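Local coordinates for protein ATP phosphoribosyltransferase regulatory subunit (Bacillus halodurans, PDB 3OD1) that is probably required for the first step of histidine biosynthesis, as the regulatory partner of the HisG ATP phosphoribosyltransferase, and may let histidine feed back on that enzyme, at residues 254-258 with 259-263; 298-301 with 302-306. All blocks are in the same frame, centred on the assembly; numbering follows the deposited sequence.

Both interactions are local turns where a helix meets the mixed sheet of the synthetase-like domain, their centres about 26 Å apart. Interaction 1 closes helix 240-258 and leads into strand 265-268; it is partly buried, farther from the chain centre than interaction 2, beside helix 139-155 and the second subunit. Interaction 2, which is buried, leaves strand 295-298 and leads into a short, weakly bonded helix of about 303-306, with helix 86-94 packed over its apolar side chains. The first is held by direct backbone bonds of the helix end, with a tyrosine laid along the last turn. In the second a single weak backbone bond is supplemented by two waters, and the polar ends of Y300 and D301 find their main partners elsewhere in the domain.

Interaction 1 (254-258 with 259-263); sequences EVLES and YGASE
Y259 folds back beside V255 at the C-terminal end of helix 240-258, where the chain stops in a Schellman motif. The tyrosine CB sits 3.5 Å from the carbonyl O of L256. From there CG turns anti to the carbonyl carbon (chi1 -81°), which lays the ring along the last helical turn, side by side with the valine. CD2 reaches 3.3 Å from V255 O, the carbonyl oxygen that also accepts the backbone N-H of Y259, and CE2 rests 3.7 Å from CG1 of V255. That methyl lies anti to its own backbone N, on the same flank as the ring. Beyond these two segments Y259 packs on E144 and A147 of helix 139-155 and on I352 of the second subunit, so the aromatic side chain links the helix end to the dimer contact.

The helix is closed by two bonds back into its last turn. A261 N donates to L256 O over 2.9 Å, nearly straight at the hydrogen (170°), while G260, with positive phi, donates its N-H to E257 O over 2.7 Å from well above the carbonyl plane. On the apolar flank CD2 of L256 comes within 4.4 Å of A261 CB, and both residues face helix 139-155. On the other flank the extended side chain of E257 passes S262, and its carboxylate makes a weak, long ion pair with R227. The glutamate touches the serine through its CG, 3.6 Å from S262 OG.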
loop_
_atom_site.group_PDB
_atom_site.type_symbol
_atom_site.label_atom_id
_atom_site.label_comp_id
_atom_site.label_asym_id
_atom_site.label_seq_id
_atom_site.Cartn_x
_atom_site.Cartn_y
_atom_site.Cartn_z
ATOM N N GLU B 254 10.596 -33.459 -10.307
ATOM C CA GLU B 254 11.646 -33.409 -11.319
ATOM C C GLU B 254 11.933 -31.977 -11.747
ATOM O O GLU B 254 13.097 -31.572 -11.846
ATOM C CB GLU B 254 11.262 -34.262 -12.545
ATOM C CG GLU B 254 11.247 -35.757 -12.272
ATOM C CD GLU B 254 10.713 -36.579 -13.446
ATOM O OE1 GLU B 254 10.339 -35.993 -14.488
ATOM O OE2 GLU B 254 10.661 -37.817 -13.313
ATOM N N VAL B 255 10.871 -31.213 -12.003
ATOM C CA VAL B 255 11.005 -29.798 -12.352
ATOM C C VAL B 255 11.717 -29.019 -11.253
ATOM O O VAL B 255 12.597 -28.202 -11.528
ATOM C CB VAL B 255 9.635 -29.133 -12.619
ATOM C CG1 VAL B 255 9.816 -27.644 -12.910
ATOM C CG2 VAL B 255 8.911 -29.823 -13.780
ATOM N N LEU B 256 11.345 -29.266 -10.003
ATOM C CA LEU B 256 11.979 -28.555 -8.886
ATOM C C LEU B 256 13.471 -28.897 -8.779
ATOM O O LEU B 256 14.300 -28.041 -8.430
ATOM C CB LEU B 256 11.237 -28.838 -7.572
ATOM C CG LEU B 256 9.824 -28.248 -7.512
ATOM C CD1 LEU B 256 9.079 -28.685 -6.261
ATOM C CD2 LEU B 256 9.910 -26.725 -7.590
ATOM N N GLU B 257 13.806 -30.149 -9.093
ATOM C CA GLU B 257 15.203 -30.575 -9.125
ATOM C C GLU B 257 15.968 -29.738 -10.136
ATOM O O GLU B 257 17.054 -29.239 -9.846
ATOM C CB GLU B 257 15.318 -32.065 -9.486
ATOM C CG GLU B 257 14.780 -33.010 -8.421
ATOM C CD GLU B 257 15.149 -34.458 -8.686
ATOM O OE1 GLU B 257 14.691 -35.021 -9.704
ATOM O OE2 GLU B 257 15.903 -35.031 -7.873
ATOM N N SER B 258 15.395 -29.578 -11.325
ATOM C CA SER B 258 16.023 -28.758 -12.352
ATOM C C SER B 258 16.246 -27.346 -11.847
ATOM O O SER B 258 17.270 -26.729 -12.151
ATOM C CB SER B 258 15.179 -28.743 -13.627
ATOM O OG SER B 258 15.099 -30.048 -14.162
ATOM N N TYR B 259 15.293 -26.827 -11.077
ATOM C CA TYR B 259 15.480 -25.515 -10.460
ATOM C C TYR B 259 16.452 -25.529 -9.284
ATOM O O TYR B 259 16.726 -24.486 -8.701
ATOM C CB TYR B 259 14.157 -24.929 -9.966
ATOM C CG TYR B 259 13.316 -24.262 -11.027
ATOM C CD1 TYR B 259 13.611 -22.981 -11.480
ATOM C CD2 TYR B 259 12.190 -24.897 -11.543
ATOM C CE1 TYR B 259 12.818 -22.359 -12.451
ATOM C CE2 TYR B 259 11.397 -24.290 -12.495
ATOM C CZ TYR B 259 11.711 -23.022 -12.948
ATOM O OH TYR B 259 10.915 -22.429 -13.905
ATOM N N GLY B 260 16.949 -26.702 -8.913
ATOM C CA GLY B 260 17.814 -26.800 -7.751
ATOM C C GLY B 260 17.103 -26.371 -6.476
ATOM O O GLY B 260 17.729 -25.843 -5.555
ATOM N N ALA B 261 15.790 -26.603 -6.423
ATOM C CA ALA B 261 14.976 -26.206 -5.279
ATOM C C ALA B 261 14.591 -27.412 -4.436
ATOM O O ALA B 261 13.864 -27.292 -3.451
ATOM C CB ALA B 261 13.723 -25.468 -5.745
ATOM N N SER B 262 15.115 -28.568 -4.815
ATOM C CA SER B 262 14.711 -29.845 -4.248
ATOM C C SER B 262 14.915 -29.941 -2.739
ATOM O O SER B 262 14.078 -30.505 -2.024
ATOM C CB SER B 262 15.477 -30.971 -4.940
ATOM O OG SER B 262 14.718 -32.151 -4.929
ATOM N N GLU B 263 16.029 -29.397 -2.260
ATOM C CA GLU B 263 16.376 -29.488 -0.844
ATOM C C GLU B 263 15.289 -28.874 0.030
ATOM O O GLU B 263 15.149 -29.238 1.199
ATOM C CB GLU B 263 17.728 -28.814 -0.563
ATOM C CG GLU B 263 17.741 -27.306 -0.812
ATOM C CD GLU B 263 19.020 -26.614 -0.332
ATOM O OE1 GLU B 263 19.259 -26.559 0.898
ATOM O OE2 GLU B 263 19.778 -26.106 -1.188
#

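Interaction 2 (298-301 with 302-306); sequences GRYD and ELLSK
Y300 and L303 meet across a type I beta turn of the class II synthetase-like domain, between strand 295-298 and the short, weakly bonded helix of about 303-306. The sequence GRYD entering the turn resembles the GGRYD signature of histidyl-tRNA synthetases. With chi1 at 54°, the tyrosine CG is wedged between its backbone N and carbonyl carbon, and this swings the ring toward the helix. L303 meets it at the ring edge: CB lies near the ring plane, 3.8 Å from CD1, and a chi1 of -177° carries the leucine CD2 to 3.9 Å from both CD1 and CE1. L304 adds a looser touch, CD2 to Y300 CE1 at 4.3 Å. The phenol OH is hydrogen-bonded to E132.

D301 turns its carboxylate back toward R299, whose NH1 forms a salt bridge with OD1 at 3.5 Å; OD1 also accepts the backbone N of A313. The turn's own bond, L303 N to Y300 O, is weak at 3.4 Å. One water joins Y300 O to L304 N, another D301 O to S305 OG. Across the turn, then, side chains meet through apolar contacts of Y300, charge pairing stays within 298-301, and water supplements the weak backbone link.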
loop_
_atom_site.group_PDB
_atom_site.type_symbol
_atom_site.label_atom_id
_atom_site.label_comp_id
_atom_site.label_asym_id
_atom_site.label_seq_id
_atom_site.Cartn_x
_atom_site.Cartn_y
_atom_site.Cartn_z
ATOM N N GLY B 298 -1.224 -22.939 -4.844
ATOM C CA GLY B 298 -1.625 -24.128 -5.562
ATOM C C GLY B 298 -2.594 -23.824 -6.686
ATOM O O GLY B 298 -2.972 -22.667 -6.908
ATOM N N ARG B 299 -3.002 -24.880 -7.381
ATOM C CA ARG B 299 -3.908 -24.785 -8.528
ATOM C C ARG B 299 -5.342 -24.497 -8.150
ATOM O O ARG B 299 -5.896 -25.130 -7.262
ATOM C CB ARG B 299 -3.897 -26.083 -9.324
ATOM C CG ARG B 299 -2.623 -26.337 -10.042
ATOM C CD ARG B 299 -2.840 -26.259 -11.524
ATOM N NE ARG B 299 -1.569 -25.997 -12.182
ATOM C CZ ARG B 299 -1.392 -25.083 -13.122
ATOM N NH1 ARG B 299 -2.418 -24.341 -13.525
ATOM N NH2 ARG B 299 -0.190 -24.921 -13.664
ATOM N N TYR B 300 -5.951 -23.558 -8.864
ATOM C CA TYR B 300 -7.361 -23.245 -8.672
ATOM C C TYR B 300 -8.041 -23.121 -10.051
ATOM O O TYR B 300 -8.433 -22.036 -10.469
ATOM C CB TYR B 300 -7.503 -21.968 -7.821
ATOM C CG TYR B 300 -6.730 -20.761 -8.347
ATOM C CD1 TYR B 300 -7.371 -19.797 -9.107
ATOM C CD2 TYR B 300 -5.367 -20.591 -8.083
ATOM C CE1 TYR B 300 -6.701 -18.696 -9.604
ATOM C CE2 TYR B 300 -4.675 -19.473 -8.585
ATOM C CZ TYR B 300 -5.368 -18.531 -9.348
ATOM O OH TYR B 300 -4.749 -17.411 -9.872
ATOM N N ASP B 301 -8.175 -24.255 -10.743
ATOM C CA ASP B 301 -8.475 -24.274 -12.179
ATOM C C ASP B 301 -9.913 -23.928 -12.577
ATOM O O ASP B 301 -10.211 -23.861 -13.765
ATOM C CB ASP B 301 -8.120 -25.637 -12.798
ATOM C CG ASP B 301 -6.618 -25.842 -12.968
ATOM O OD1 ASP B 301 -5.829 -24.892 -12.740
ATOM O OD2 ASP B 301 -6.224 -26.968 -13.338
ATOM N N GLU B 302 -10.794 -23.712 -11.605
ATOM C CA GLU B 302 -12.194 -23.407 -11.921
ATOM C C GLU B 302 -12.599 -21.952 -11.625
ATOM O O GLU B 302 -13.718 -21.534 -11.922
ATOM C CB GLU B 302 -13.131 -24.381 -11.198
ATOM C CG GLU B 302 -12.916 -25.836 -11.611
ATOM C CD GLU B 302 -13.001 -26.019 -13.123
ATOM O OE1 GLU B 302 -13.806 -25.313 -13.776
ATOM O OE2 GLU B 302 -12.254 -26.863 -13.663
ATOM N N LEU B 303 -11.698 -21.166 -11.060
ATOM C CA LEU B 303 -12.063 -19.786 -10.728
ATOM C C LEU B 303 -12.293 -18.913 -11.961
ATOM O O LEU B 303 -13.312 -18.229 -12.053
ATOM C CB LEU B 303 -11.025 -19.135 -9.819
ATOM C CG LEU B 303 -11.333 -17.706 -9.353
ATOM C CD1 LEU B 303 -12.589 -17.664 -8.479
ATOM C CD2 LEU B 303 -10.148 -17.141 -8.593
ATOM N N LEU B 304 -11.354 -18.924 -12.906
ATOM C CA LEU B 304 -11.461 -18.023 -14.057
ATOM C C LEU B 304 -12.745 -18.247 -14.852
ATOM O O LEU B 304 -13.261 -17.313 -15.482
ATOM C CB LEU B 304 -10.225 -18.105 -14.965
ATOM C CG LEU B 304 -9.074 -17.136 -14.636
ATOM C CD1 LEU B 304 -9.491 -15.683 -14.846
ATOM C CD2 LEU B 304 -8.575 -17.337 -13.211
ATOM N N SER B 305 -13.258 -19.477 -14.822
ATOM C CA SER B 305 -14.519 -19.802 -15.486
ATOM C C SER B 305 -15.673 -19.001 -14.907
ATOM O O SER B 305 -16.591 -18.625 -15.629
ATOM C CB SER B 305 -14.836 -21.293 -15.372
ATOM O OG SER B 305 -13.919 -22.060 -16.126
ATOM N N LYS B 306 -15.631 -18.755 -13.599
ATOM C CA LYS B 306 -16.666 -17.961 -12.940
ATOM C C LYS B 306 -16.674 -16.498 -13.391
ATOM O O LYS B 306 -17.653 -15.790 -13.167
ATOM C CB LYS B 306 -16.530 -18.056 -11.420
ATOM C CG LYS B 306 -16.818 -19.444 -10.901
ATOM C CD LYS B 306 -16.549 -19.569 -9.426
ATOM C CE LYS B 306 -16.693 -21.023 -8.984
ATOM N NZ LYS B 306 -16.508 -21.139 -7.505
HETATM O O HOH W 1 -9.129 -20.770 -12.874
HETATM O O HOH W 2 -11.342 -21.714 -15.234
#